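Local atomic coordinates of putative (Helicobacter pylori, PDB entry 4O8S), a protein that belongs to the nucleotidyltransferase superfamily, is related to AbiEii toxins of type IV toxin-antitoxin systems, and probably transfers nucleotides. Residues E10-A15 and S62-G67; A15-L20 and L46-H51; T23-K28 and K52-L57; L33-G38 and E119-A124; G83-R88 and I104-A109. All blocks are in the same frame, centred on the assembly; numbering follows the deposited sequence.

In the fold
The five contacts tie together the nucleotidyltransferase-like part of the single chain. Interactions 1 and 2 share helix 4-19 and lie about 12 Å apart between centres; the first reaches the end of helix 56-63, the second strand 46-50. Interactions 2, 3 and 5 gather on the same mixed sheet, 6 to 9 Å apart, where strand 46-50 runs between strands 26-27 and 98-106. Interaction 4 joins helix 29-36 to strand 121-124, which bonds to the backbone of Leu27. Along the chain, interactions 2 and 3 interleave, both fall within the span of interaction 1, and interaction 5 falls within that of interaction 4, so sequence-distant elements build one compact α/β unit.

Interaction 1 (E10-A15 and S62-G67); sequences EKLMRA and SAIPNG
Pro65 lies against one face of helix 4-19, its ring meeting Lys11, Leu12 and Ala15. The tight part is apolar. Leu12 CD1 approaches Pro65 CD at 4.0 Å, the leucine side chain crossing the proline at about a right angle, and the same methyl lies 3.8 Å from Ile64 CD1, the two branched chains lying alongside with their ends in a common direction. Further along the helix the packing involves backbone as well: Ala15 CB sits 3.4 Å from Ala63 O, while Ala63 CB approaches Ala15 O at 3.8 Å, so each small methyl rests against the carbonyl of the other residue. With CA atoms of Ala15 and Ala63 only 5.6 Å apart, this is where the two backbones come nearest. Here helix 56-63 ends, Ile64 being the first residue to leave helical angles, and the chain turns along helix 4-19 on its way to strand 68-75, a link between helical layer and sheet in this α/β fold. Leu100 of strand 98-106 also touches Leu12, on the sheet side of the contact. The outer side is looser and open to solvent. Lys11 stretches over the proline, CG anti to its own backbone nitrogen (chi1 174°) and the rest extended, so that the lysine chain and the proline ring overlap head to tail, with Lys11 CG 4.1 Å from Pro65 CG. Its ammonium reaches the carbonyl oxygen of Asn66 in a hydrogen bond modelled so short that its exact length is doubtful, and the CB of Asn66 points away from the helix.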
# COMPACT_ATOMS: atom_id res chain seq x y z
N GLU A 10 -8.51 -10.99 6.00
CA GLU A 10 -8.23 -9.76 6.74
C GLU A 10 -7.91 -10.05 8.20
O GLU A 10 -7.03 -9.43 8.80
CB GLU A 10 -9.41 -8.78 6.65
CG GLU A 10 -9.14 -7.47 7.42
CD GLU A 10 -10.18 -6.37 7.21
OE1 GLU A 10 -11.07 -6.52 6.34
OE2 GLU A 10 -10.09 -5.34 7.92
N LYS A 11 -8.65 -10.99 8.78
CA LYS A 11 -8.44 -11.34 10.19
C LYS A 11 -7.04 -11.91 10.42
O LYS A 11 -6.38 -11.59 11.42
CB LYS A 11 -9.50 -12.35 10.61
CG LYS A 11 -9.33 -12.91 12.02
CD LYS A 11 -10.34 -14.04 12.22
CE LYS A 11 -10.41 -14.52 13.67
NZ LYS A 11 -11.40 -15.65 13.82
N LEU A 12 -6.58 -12.75 9.49
CA LEU A 12 -5.23 -13.29 9.62
C LEU A 12 -4.20 -12.20 9.43
O LEU A 12 -3.24 -12.12 10.18
CB LEU A 12 -4.99 -14.41 8.61
CG LEU A 12 -3.56 -14.93 8.45
CD1 LEU A 12 -3.02 -15.57 9.72
CD2 LEU A 12 -3.53 -15.93 7.29
N MSE A 13 -4.40 -11.34 8.42
CA MSE A 13 -3.45 -10.25 8.19
C MSE A 13 -3.31 -9.35 9.42
O MSE A 13 -2.19 -9.03 9.83
CB MSE A 13 -3.85 -9.43 6.97
CG MSE A 13 -3.76 -10.19 5.65
SE MSE A 13 -3.88 -8.87 4.16
CE MSE A 13 -5.66 -8.15 4.49
N ARG A 14 -4.44 -8.95 10.01
CA ARG A 14 -4.43 -8.07 11.19
C ARG A 14 -3.70 -8.68 12.39
O ARG A 14 -2.91 -8.00 13.04
CB ARG A 14 -5.85 -7.72 11.63
CG ARG A 14 -6.57 -6.72 10.73
CD ARG A 14 -7.84 -6.17 11.41
NE ARG A 14 -8.41 -5.07 10.64
CZ ARG A 14 -8.04 -3.80 10.78
NH1 ARG A 14 -7.11 -3.46 11.66
NH2 ARG A 14 -8.61 -2.86 10.02
N ALA A 15 -3.98 -9.95 12.67
CA ALA A 15 -3.33 -10.63 13.79
C ALA A 15 -1.82 -10.62 13.60
O ALA A 15 -1.05 -10.35 14.54
CB ALA A 15 -3.84 -12.05 13.90
N SER A 62 2.77 -17.80 16.16
CA SER A 62 2.20 -17.37 17.43
C SER A 62 1.11 -16.30 17.22
O SER A 62 0.39 -15.94 18.16
CB SER A 62 3.29 -16.88 18.40
OG SER A 62 3.65 -15.54 18.14
N ALA A 63 0.98 -15.79 16.00
CA ALA A 63 -0.05 -14.80 15.70
C ALA A 63 -1.36 -15.43 15.24
O ALA A 63 -2.42 -14.80 15.36
CB ALA A 63 0.44 -13.81 14.65
N ILE A 64 -1.30 -16.65 14.70
CA ILE A 64 -2.49 -17.32 14.16
C ILE A 64 -3.69 -17.21 15.11
O ILE A 64 -3.61 -17.65 16.26
CB ILE A 64 -2.23 -18.81 13.86
CG1 ILE A 64 -1.01 -18.98 12.97
CG2 ILE A 64 -3.46 -19.42 13.20
CD1 ILE A 64 -1.10 -18.23 11.64
N PRO A 65 -4.78 -16.58 14.63
CA PRO A 65 -5.99 -16.35 15.42
C PRO A 65 -6.95 -17.53 15.32
O PRO A 65 -6.84 -18.34 14.40
CB PRO A 65 -6.61 -15.13 14.74
CG PRO A 65 -6.24 -15.32 13.27
CD PRO A 65 -4.87 -15.97 13.28
N ASN A 66 -7.88 -17.61 16.26
CA ASN A 66 -8.84 -18.70 16.27
C ASN A 66 -9.71 -18.66 15.03
O ASN A 66 -10.11 -17.59 14.58
CB ASN A 66 -9.68 -18.63 17.55
CG ASN A 66 -10.51 -19.88 17.77
OD1 ASN A 66 -11.74 -19.82 17.85
ND2 ASN A 66 -9.85 -21.03 17.86
N GLY A 67 -10.00 -19.82 14.45
CA GLY A 67 -10.78 -19.87 13.23
C GLY A 67 -9.93 -20.03 11.98
O GLY A 67 -10.46 -20.27 10.89

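Interaction 2 (A15-L20 and L46-H51); sequences AIVKNL and LDFDCH
Leu46 and Phe48 both set CG beside the backbone nitrogen and anti to the carbonyl carbon (chi1 -69° and -62°), which sends the two side chains from one face of the strand toward helix 4-19. Val17 meets them both through a single branch, its CG2 lying 3.9 Å from Leu46 CD2 and 4.1 Å from Phe48 CZ. Leu46 CD1, the other leucine methyl, approaches Ile16 CG2 at 3.9 Å. Phe48 makes its contact with the end of its ring, where Leu20 CD1 comes within 3.7 Å of CZ and the two side chains cross at about a right angle. Every touching residue is buried and apolar. Helix and strand run nearly parallel, their short axes 14° apart in direction and 11.0 Å apart at closest approach. The helix thus lies on the face of the central sheet opposite the one to which Asp47 and Asp49 point; there Asp49 forms salt bridges with Lys28 and Arg128. The strand around Asp47 carries an Asp-x-Asp sequence resembling the acidic pair of the nucleotidyltransferase superfamily, which in relatives binds catalytic metal. Strand 46-50 is flanked in the sheet by strand 26-27, whose Leu27 touches Val17, Leu46 and Phe48, and by strand 98-106, whose Leu100 meets Ile16 and Leu46, while helix 56-63 packs beside helix 4-19 through Ala63 and Arg59.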
# COMPACT_ATOMS: atom_id res chain seq x y z
N ALA A 15 -3.98 -9.95 12.67
CA ALA A 15 -3.33 -10.63 13.79
C ALA A 15 -1.82 -10.62 13.60
O ALA A 15 -1.05 -10.35 14.54
CB ALA A 15 -3.84 -12.05 13.90
N ILE A 16 -1.40 -10.90 12.38
CA ILE A 16 0.03 -10.91 12.09
C ILE A 16 0.64 -9.55 12.36
O ILE A 16 1.60 -9.43 13.12
CB ILE A 16 0.31 -11.36 10.63
CG1 ILE A 16 0.10 -12.87 10.52
CG2 ILE A 16 1.72 -11.01 10.22
CD1 ILE A 16 0.04 -13.37 9.08
N VAL A 17 0.09 -8.51 11.74
CA VAL A 17 0.67 -7.17 11.89
C VAL A 17 0.66 -6.71 13.37
O VAL A 17 1.64 -6.16 13.86
CB VAL A 17 -0.02 -6.13 10.98
CG1 VAL A 17 0.64 -4.76 11.12
CG2 VAL A 17 0.03 -6.60 9.51
N LYS A 18 -0.44 -6.97 14.07
CA LYS A 18 -0.49 -6.64 15.49
C LYS A 18 0.59 -7.41 16.29
O LYS A 18 1.24 -6.84 17.17
CB LYS A 18 -1.90 -6.89 16.04
CG LYS A 18 -2.91 -5.79 15.63
CD LYS A 18 -4.36 -6.26 15.78
CE LYS A 18 -5.33 -5.10 16.05
NZ LYS A 18 -5.38 -4.03 15.00
N ASN A 19 0.81 -8.67 15.94
CA ASN A 19 1.86 -9.44 16.61
C ASN A 19 3.23 -8.79 16.46
O ASN A 19 4.04 -8.82 17.38
CB ASN A 19 1.92 -10.89 16.11
CG ASN A 19 2.87 -11.75 16.94
OD1 ASN A 19 4.09 -11.72 16.75
ND2 ASN A 19 2.30 -12.52 17.87
N LEU A 20 3.47 -8.16 15.31
CA LEU A 20 4.78 -7.58 15.03
C LEU A 20 4.97 -6.16 15.59
O LEU A 20 6.01 -5.53 15.34
CB LEU A 20 5.04 -7.57 13.53
CG LEU A 20 4.98 -8.95 12.86
CD1 LEU A 20 4.95 -8.82 11.34
CD2 LEU A 20 6.18 -9.80 13.30
N LEU A 46 1.01 -8.80 2.29
CA LEU A 46 1.64 -8.02 3.35
C LEU A 46 3.07 -7.66 2.94
O LEU A 46 3.85 -8.56 2.54
CB LEU A 46 1.64 -8.76 4.68
CG LEU A 46 0.32 -8.99 5.42
CD1 LEU A 46 0.58 -9.83 6.65
CD2 LEU A 46 -0.31 -7.66 5.82
N ASP A 47 3.41 -6.38 3.02
CA ASP A 47 4.74 -5.92 2.64
C ASP A 47 5.33 -5.06 3.76
O ASP A 47 4.68 -4.12 4.25
CB ASP A 47 4.66 -5.10 1.33
CG ASP A 47 5.96 -5.11 0.54
OD1 ASP A 47 6.89 -5.90 0.87
OD2 ASP A 47 6.06 -4.33 -0.43
N PHE A 48 6.55 -5.38 4.17
CA PHE A 48 7.20 -4.69 5.29
C PHE A 48 8.57 -4.16 4.93
O PHE A 48 9.22 -4.67 3.99
CB PHE A 48 7.39 -5.64 6.47
CG PHE A 48 6.12 -6.20 7.04
CD1 PHE A 48 5.59 -7.37 6.54
CD2 PHE A 48 5.50 -5.57 8.12
CE1 PHE A 48 4.41 -7.92 7.10
CE2 PHE A 48 4.34 -6.11 8.68
CZ PHE A 48 3.79 -7.28 8.16
N ASP A 49 9.01 -3.15 5.68
CA ASP A 49 10.43 -2.79 5.75
C ASP A 49 10.87 -3.18 7.15
O ASP A 49 10.06 -3.15 8.08
CB ASP A 49 10.66 -1.29 5.60
CG ASP A 49 10.54 -0.82 4.18
OD1 ASP A 49 10.82 -1.61 3.24
OD2 ASP A 49 10.15 0.36 4.00
N CYS A 50 12.14 -3.54 7.30
CA CYS A 50 12.70 -3.83 8.61
C CYS A 50 14.21 -3.64 8.52
O CYS A 50 14.82 -4.02 7.53
CB CYS A 50 12.39 -5.27 9.00
SG CYS A 50 12.49 -5.58 10.79
N HIS A 51 14.82 -3.07 9.56
CA HIS A 51 16.26 -2.82 9.50
C HIS A 51 17.11 -4.02 9.92
O HIS A 51 18.32 -4.05 9.66
CB HIS A 51 16.64 -1.59 10.33
CG HIS A 51 16.65 -1.85 11.81
ND1 HIS A 51 15.53 -1.71 12.59
CD2 HIS A 51 17.65 -2.25 12.64
CE1 HIS A 51 15.83 -2.01 13.84
NE2 HIS A 51 17.11 -2.34 13.90

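Interaction 3 (T23-K28 and K52-L57); sequences TPMVLK and KKINLL
An ST turn at the entrance to strand 26-27 packs against the linker that leads from strand 46-50 to helix 56-63, with Pro24, Met25, Lys52, Ile54 and Leu56 making the main contacts. Within the turn, Met25 N donates to Thr23 OG1 at 3.1 Å; the same hydroxyl bonds to the carbonyl oxygen of Leu20, which ties the turn to the end of helix 4-19. Ile54 CG1 occupies the position between backbone nitrogen and carbonyl carbon (chi1 69°), leaving CG2 to pass alongside the proline, 4.1 Å from Pro24 CD. At the solvent edge, Lys52 extends across the same ring at about a right angle and lays CE 3.9 Å from Pro24 CG. The linker ends at Asn55, which N-caps helix 56-63 through OD1 to Gly58 N, so the helix starts right beside the contact, on the sheet face that also carries helix 4-19. On the buried side, selenomethionine Met25 is bent at both chi2 and chi3, which carries its CE to 4.1 Å from Leu56 CD2, again at about a right angle. Phe48 and Ile104 of the sheet also touch this selenomethionine.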
# COMPACT_ATOMS: atom_id res chain seq x y z
N THR A 23 8.26 -5.40 17.26
CA THR A 23 9.47 -5.62 16.46
C THR A 23 9.75 -4.36 15.64
O THR A 23 8.96 -3.41 15.70
CB THR A 23 9.30 -6.80 15.51
OG1 THR A 23 8.48 -6.38 14.41
CG2 THR A 23 8.65 -7.99 16.22
N PRO A 24 10.86 -4.33 14.89
CA PRO A 24 11.04 -3.11 14.08
C PRO A 24 10.36 -3.17 12.71
O PRO A 24 10.57 -2.27 11.90
CB PRO A 24 12.57 -3.03 13.89
CG PRO A 24 13.16 -4.09 14.83
CD PRO A 24 12.10 -5.13 14.93
N MSE A 25 9.57 -4.21 12.46
CA MSE A 25 8.83 -4.37 11.20
C MSE A 25 7.85 -3.21 10.95
O MSE A 25 7.07 -2.86 11.82
CB MSE A 25 8.03 -5.67 11.22
CG MSE A 25 8.90 -6.90 11.32
SE MSE A 25 9.41 -7.52 9.50
CE MSE A 25 7.85 -8.59 9.07
N VAL A 26 7.88 -2.64 9.74
CA VAL A 26 6.98 -1.55 9.36
C VAL A 26 6.18 -1.96 8.13
O VAL A 26 6.77 -2.21 7.05
CB VAL A 26 7.77 -0.28 9.00
CG1 VAL A 26 6.80 0.90 8.71
CG2 VAL A 26 8.78 0.05 10.11
N LEU A 27 4.86 -2.04 8.27
CA LEU A 27 3.96 -2.34 7.14
C LEU A 27 3.93 -1.17 6.18
O LEU A 27 3.82 -0.01 6.61
CB LEU A 27 2.54 -2.62 7.64
CG LEU A 27 1.45 -3.15 6.69
CD1 LEU A 27 1.73 -4.62 6.32
CD2 LEU A 27 0.06 -3.00 7.34
N LYS A 28 4.04 -1.45 4.88
CA LYS A 28 4.01 -0.41 3.89
C LYS A 28 3.06 -0.79 2.76
O LYS A 28 2.29 -1.74 2.87
CB LYS A 28 5.41 -0.15 3.32
CG LYS A 28 6.02 -1.40 2.69
CD LYS A 28 7.40 -1.11 2.07
CE LYS A 28 8.00 -2.40 1.50
NZ LYS A 28 9.33 -2.15 0.88
N LYS A 52 16.50 -5.01 10.57
CA LYS A 52 17.22 -6.24 10.90
C LYS A 52 16.33 -7.48 10.86
O LYS A 52 15.09 -7.38 10.81
CB LYS A 52 17.88 -6.14 12.28
CG LYS A 52 16.89 -6.28 13.43
CD LYS A 52 17.52 -5.87 14.76
CE LYS A 52 16.48 -5.79 15.87
NZ LYS A 52 16.99 -5.10 17.10
N LYS A 53 16.97 -8.65 10.89
CA LYS A 53 16.26 -9.93 10.91
C LYS A 53 15.49 -10.16 12.21
O LYS A 53 15.90 -9.67 13.27
CB LYS A 53 17.25 -11.08 10.71
CG LYS A 53 17.16 -11.76 9.35
CD LYS A 53 17.61 -10.83 8.23
CE LYS A 53 17.42 -11.48 6.86
NZ LYS A 53 18.21 -12.73 6.69
N ILE A 54 14.39 -10.90 12.11
CA ILE A 54 13.58 -11.28 13.28
C ILE A 54 13.13 -12.74 13.16
O ILE A 54 13.42 -13.41 12.15
CB ILE A 54 12.33 -10.38 13.43
CG1 ILE A 54 11.33 -10.67 12.30
CG2 ILE A 54 12.71 -8.91 13.47
CD1 ILE A 54 9.89 -10.83 12.77
N ASN A 55 12.43 -13.25 14.17
CA ASN A 55 11.89 -14.60 14.10
C ASN A 55 10.52 -14.57 13.42
O ASN A 55 9.48 -14.76 14.07
CB ASN A 55 11.82 -15.26 15.49
CG ASN A 55 11.48 -16.77 15.43
OD1 ASN A 55 11.30 -17.35 14.35
ND2 ASN A 55 11.38 -17.40 16.60
N LEU A 56 10.53 -14.34 12.11
CA LEU A 56 9.31 -14.20 11.33
C LEU A 56 8.43 -15.43 11.45
O LEU A 56 7.23 -15.31 11.73
CB LEU A 56 9.67 -13.93 9.86
CG LEU A 56 8.53 -13.52 8.93
CD1 LEU A 56 7.83 -14.73 8.33
CD2 LEU A 56 7.53 -12.61 9.67
N LEU A 57 9.01 -16.59 11.20
CA LEU A 57 8.29 -17.86 11.30
C LEU A 57 7.60 -18.03 12.66
O LEU A 57 6.45 -18.46 12.74
CB LEU A 57 9.23 -19.03 11.03
CG LEU A 57 9.74 -19.18 9.60
CD1 LEU A 57 10.53 -20.48 9.45
CD2 LEU A 57 8.57 -19.16 8.65

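Interaction 4 (L33-G38 and E119-A124); sequences LYLGYG and EGMRIA
The last turn of helix 29-36 faces strand 121-124 with Gly36 and Ile123 as the closest pair, their CA atoms 7.1 Å apart. Because Gly36 carries no side chain, Ile123 can press its CD1 straight onto the helix backbone, 3.6 Å from Gly36 CA. The other branch of the isoleucine serves the residue after the helix: Ile123 CG2 lies 3.7 Å from Tyr37 CE2, the two chains overlapping as they come from opposite sides. The tyrosine places CG beside its backbone nitrogen (chi1 -60°), and the ring reaches across to the strand. Its hydroxyl donates to Ala124 O over 2.7 Å, meeting the oxygen at a C=O...donor angle of 138° and 30° off the carbonyl plane. Asn116 ND2 bonds to the same hydroxyl, so the ring is fixed at its far end by two hydrogen bonds, while Leu33 CA lies in plane at its edge. One residue before Gly36 on the helix, Leu35 is crossed at about a right angle by selenomethionine Met121, with SE 4.1 Å from Leu35 CD1. A bend at chi3 brings its terminal methyl CE to 3.5 Å from Leu35 O. Helix 4-19 covers this end of the contact through Arg14 and Val17, and helix 126-139 covers the Tyr37 end through Ile126 and Ile129. Strand 121-124 is also bonded to the backbone of Leu27, so the contact closes a strand-helix-strand arrangement with strands 26-27 and 121-124 beside helix 29-36, consistent with the α/β core of the nucleotidyltransferase superfamily.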
# COMPACT_ATOMS: atom_id res chain seq x y z
N LEU A 33 -2.18 1.06 3.44
CA LEU A 33 -3.33 1.92 3.13
C LEU A 33 -4.66 1.29 3.58
O LEU A 33 -5.52 1.98 4.16
CB LEU A 33 -3.36 2.24 1.64
CG LEU A 33 -2.23 3.13 1.14
CD1 LEU A 33 -2.31 3.28 -0.37
CD2 LEU A 33 -2.26 4.51 1.81
N TYR A 34 -4.81 -0.02 3.37
CA TYR A 34 -6.05 -0.70 3.72
C TYR A 34 -6.30 -0.85 5.22
O TYR A 34 -7.41 -0.61 5.69
CB TYR A 34 -6.13 -2.07 3.05
CG TYR A 34 -7.38 -2.83 3.41
CD1 TYR A 34 -8.63 -2.42 2.92
CD2 TYR A 34 -7.33 -3.94 4.23
CE1 TYR A 34 -9.79 -3.12 3.24
CE2 TYR A 34 -8.50 -4.65 4.57
CZ TYR A 34 -9.73 -4.23 4.07
OH TYR A 34 -10.89 -4.90 4.38
N LEU A 35 -5.27 -1.28 5.97
CA LEU A 35 -5.43 -1.55 7.40
C LEU A 35 -5.28 -0.26 8.22
O LEU A 35 -5.85 -0.14 9.30
CB LEU A 35 -4.38 -2.55 7.88
CG LEU A 35 -4.51 -4.00 7.39
CD1 LEU A 35 -3.42 -4.88 7.98
CD2 LEU A 35 -5.89 -4.54 7.74
N GLY A 36 -4.49 0.67 7.71
CA GLY A 36 -4.17 1.86 8.46
C GLY A 36 -4.87 3.14 8.02
O GLY A 36 -5.11 4.02 8.85
N TYR A 37 -5.20 3.27 6.74
CA TYR A 37 -5.61 4.58 6.26
C TYR A 37 -6.96 4.65 5.55
O TYR A 37 -7.28 5.68 4.94
CB TYR A 37 -4.52 5.20 5.40
CG TYR A 37 -3.20 5.38 6.13
CD1 TYR A 37 -3.06 6.33 7.13
CD2 TYR A 37 -2.09 4.59 5.81
CE1 TYR A 37 -1.85 6.51 7.80
CE2 TYR A 37 -0.87 4.76 6.47
CZ TYR A 37 -0.76 5.72 7.46
OH TYR A 37 0.44 5.91 8.11
N GLY A 38 -7.75 3.59 5.63
CA GLY A 38 -9.11 3.61 5.11
C GLY A 38 -9.28 3.42 3.61
O GLY A 38 -10.30 3.82 3.03
N GLU A 119 -3.90 1.81 15.45
CA GLU A 119 -4.57 0.64 16.03
C GLU A 119 -3.61 -0.48 16.39
O GLU A 119 -3.88 -1.66 16.15
CB GLU A 119 -5.70 0.14 15.13
CG GLU A 119 -6.90 1.10 15.05
CD GLU A 119 -7.48 1.47 16.43
OE1 GLU A 119 -7.41 0.64 17.38
OE2 GLU A 119 -8.01 2.60 16.57
N GLY A 120 -2.49 -0.11 16.99
CA GLY A 120 -1.54 -1.08 17.49
C GLY A 120 -0.66 -1.65 16.39
O GLY A 120 0.00 -2.67 16.61
N MSE A 121 -0.62 -1.01 15.22
CA MSE A 121 0.18 -1.53 14.11
C MSE A 121 1.20 -0.52 13.63
O MSE A 121 0.84 0.65 13.39
CB MSE A 121 -0.74 -1.90 12.95
CG MSE A 121 -1.75 -2.96 13.29
SE MSE A 121 -2.95 -3.33 11.74
CE MSE A 121 -4.14 -1.77 11.91
N ARG A 122 2.45 -0.95 13.47
CA ARG A 122 3.51 -0.11 12.93
C ARG A 122 3.38 -0.01 11.41
O ARG A 122 3.42 -1.04 10.70
CB ARG A 122 4.88 -0.68 13.30
CG ARG A 122 5.18 -0.66 14.82
CD ARG A 122 6.44 -1.48 15.16
NE ARG A 122 7.57 -1.23 14.25
CZ ARG A 122 8.40 -0.20 14.36
NH1 ARG A 122 8.25 0.69 15.33
NH2 ARG A 122 9.41 -0.06 13.49
N ILE A 123 3.19 1.20 10.91
CA ILE A 123 2.84 1.40 9.51
C ILE A 123 3.62 2.59 8.97
O ILE A 123 3.90 3.54 9.72
CB ILE A 123 1.31 1.65 9.37
CG1 ILE A 123 0.52 0.43 9.86
CG2 ILE A 123 0.91 1.92 7.94
CD1 ILE A 123 -0.98 0.47 9.45
N ALA A 124 3.98 2.55 7.69
CA ALA A 124 4.73 3.63 7.05
C ALA A 124 3.88 4.90 7.00
O ALA A 124 2.64 4.82 6.90
CB ALA A 124 5.12 3.24 5.63

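Interaction 5 (G83-R88 and I104-A109); sequences GRYMVR and ISYRDA
Gly83 and Ile104 form a hydrogen-bonded pair in the antiparallel hairpin of strands 82-91 and 98-106, through two short, nearly straight bonds: Gly83 N to Ile104 O at 2.8 Å and Ile104 N to Gly83 O at 2.7 Å. Tyr85, Ile104 and Tyr106 occupy the face of the sheet covered by helix 56-63, and CG of both tyrosines, like CG1 of Ile104, stands beside the backbone nitrogen and anti to the carbonyl carbon. With chi1 -41° and chi2 extended (176°), Ile104 CD1 is carried to 4.0 Å from Tyr85 CE1, approaching the ring obliquely, while CG2 lies over one face of the Tyr106 ring, 3.7 Å from its plane and nearer the edge than the centre. Gly83, lacking a side chain, leaves its backbone accessible to that second ring, and Tyr106 CE2 lies 3.7 Å from Gly83 N. Lys53 makes a cation-pi contact with Tyr106, and Leu56 of helix 56-63 touches both Tyr85 and Ile104. The two tyrosine rings converge at their hydroxyls, which are too far apart to bond directly; one water, lying in the plane of the Tyr106 ring, bridges them at 2.6 Å from Tyr85 OH and 2.6 Å from Tyr106 OH.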
# COMPACT_ATOMS: atom_id res chain seq x y z
N GLY A 83 13.05 -10.83 2.24
CA GLY A 83 12.34 -11.96 2.81
C GLY A 83 11.05 -12.16 2.03
O GLY A 83 10.34 -11.19 1.74
N ARG A 84 10.77 -13.40 1.64
CA ARG A 84 9.57 -13.69 0.88
C ARG A 84 8.99 -15.02 1.31
O ARG A 84 9.62 -16.08 1.17
CB ARG A 84 9.85 -13.67 -0.63
CG ARG A 84 8.62 -13.93 -1.49
CD ARG A 84 8.90 -13.56 -2.95
NE ARG A 84 9.34 -12.18 -3.11
CZ ARG A 84 10.49 -11.81 -3.68
NH1 ARG A 84 11.31 -12.73 -4.16
NH2 ARG A 84 10.81 -10.52 -3.78
N TYR A 85 7.77 -14.96 1.85
CA TYR A 85 7.14 -16.13 2.43
C TYR A 85 5.74 -16.33 1.87
O TYR A 85 5.04 -15.36 1.56
CB TYR A 85 7.06 -15.99 3.95
CG TYR A 85 8.35 -15.65 4.65
CD1 TYR A 85 8.85 -14.35 4.64
CD2 TYR A 85 9.06 -16.62 5.36
CE1 TYR A 85 10.03 -14.03 5.28
CE2 TYR A 85 10.26 -16.30 6.02
CZ TYR A 85 10.73 -15.00 5.96
OH TYR A 85 11.90 -14.65 6.60
N MSE A 86 5.35 -17.60 1.73
CA MSE A 86 3.99 -17.95 1.35
C MSE A 86 3.34 -18.63 2.54
O MSE A 86 3.68 -19.77 2.90
CB MSE A 86 4.00 -18.87 0.13
CG MSE A 86 4.81 -18.27 -1.02
SE MSE A 86 3.93 -16.61 -1.61
CE MSE A 86 5.43 -15.54 -2.30
N VAL A 87 2.44 -17.91 3.21
CA VAL A 87 1.73 -18.46 4.35
C VAL A 87 0.48 -19.17 3.87
O VAL A 87 -0.43 -18.53 3.35
CB VAL A 87 1.35 -17.37 5.35
CG1 VAL A 87 0.50 -17.96 6.46
CG2 VAL A 87 2.61 -16.72 5.92
N ARG A 88 0.44 -20.49 4.04
CA ARG A 88 -0.69 -21.26 3.54
C ARG A 88 -1.58 -21.70 4.69
O ARG A 88 -1.11 -22.20 5.73
CB ARG A 88 -0.20 -22.45 2.71
CG ARG A 88 0.89 -22.05 1.72
CD ARG A 88 1.15 -23.12 0.68
NE ARG A 88 2.38 -22.86 -0.06
CZ ARG A 88 2.46 -22.06 -1.13
NH1 ARG A 88 1.38 -21.42 -1.57
NH2 ARG A 88 3.63 -21.89 -1.74
N ILE A 104 9.36 -8.96 2.91
CA ILE A 104 10.11 -8.01 3.71
C ILE A 104 11.30 -7.50 2.91
O ILE A 104 11.99 -8.28 2.23
CB ILE A 104 10.64 -8.65 5.00
CG1 ILE A 104 9.58 -9.57 5.62
CG2 ILE A 104 11.11 -7.58 6.00
CD1 ILE A 104 10.07 -10.32 6.85
N SER A 105 11.55 -6.20 2.99
CA SER A 105 12.78 -5.61 2.48
C SER A 105 13.64 -5.11 3.66
O SER A 105 13.13 -4.40 4.53
CB SER A 105 12.47 -4.45 1.52
OG SER A 105 13.65 -3.68 1.29
N TYR A 106 14.92 -5.51 3.70
CA TYR A 106 15.85 -5.09 4.76
C TYR A 106 16.70 -3.87 4.32
O TYR A 106 16.89 -3.68 3.12
CB TYR A 106 16.71 -6.28 5.23
CG TYR A 106 15.87 -7.46 5.70
CD1 TYR A 106 15.31 -7.46 6.97
CD2 TYR A 106 15.62 -8.54 4.87
CE1 TYR A 106 14.52 -8.50 7.41
CE2 TYR A 106 14.82 -9.61 5.31
CZ TYR A 106 14.27 -9.56 6.58
OH TYR A 106 13.48 -10.60 7.05
N ARG A 107 17.15 -3.05 5.27
CA ARG A 107 17.87 -1.78 4.97
C ARG A 107 17.18 -0.84 3.94
O ARG A 107 17.82 0.01 3.32
CB ARG A 107 19.34 -2.02 4.59
CG ARG A 107 20.29 -0.84 4.89
CD ARG A 107 20.59 -0.70 6.38
NE ARG A 107 19.85 0.38 7.02
CZ ARG A 107 19.93 0.66 8.32
NH1 ARG A 107 20.71 -0.06 9.11
NH2 ARG A 107 19.22 1.66 8.84
N ASP A 108 15.88 -1.04 3.77
CA ASP A 108 15.03 -0.09 3.09
C ASP A 108 14.63 0.84 4.22
O ASP A 108 14.28 2.01 4.03
CB ASP A 108 13.79 -0.83 2.58
CG ASP A 108 13.25 -0.28 1.27
OD1 ASP A 108 13.16 0.96 1.12
OD2 ASP A 108 12.91 -1.11 0.39
N ALA A 109 14.74 0.27 5.42
CA ALA A 109 14.03 0.70 6.63
C ALA A 109 13.93 2.19 6.89
O ALA A 109 14.92 2.93 6.80
CB ALA A 109 14.60 -0.01 7.85
O HOH W 1 13.57 -12.81 5.69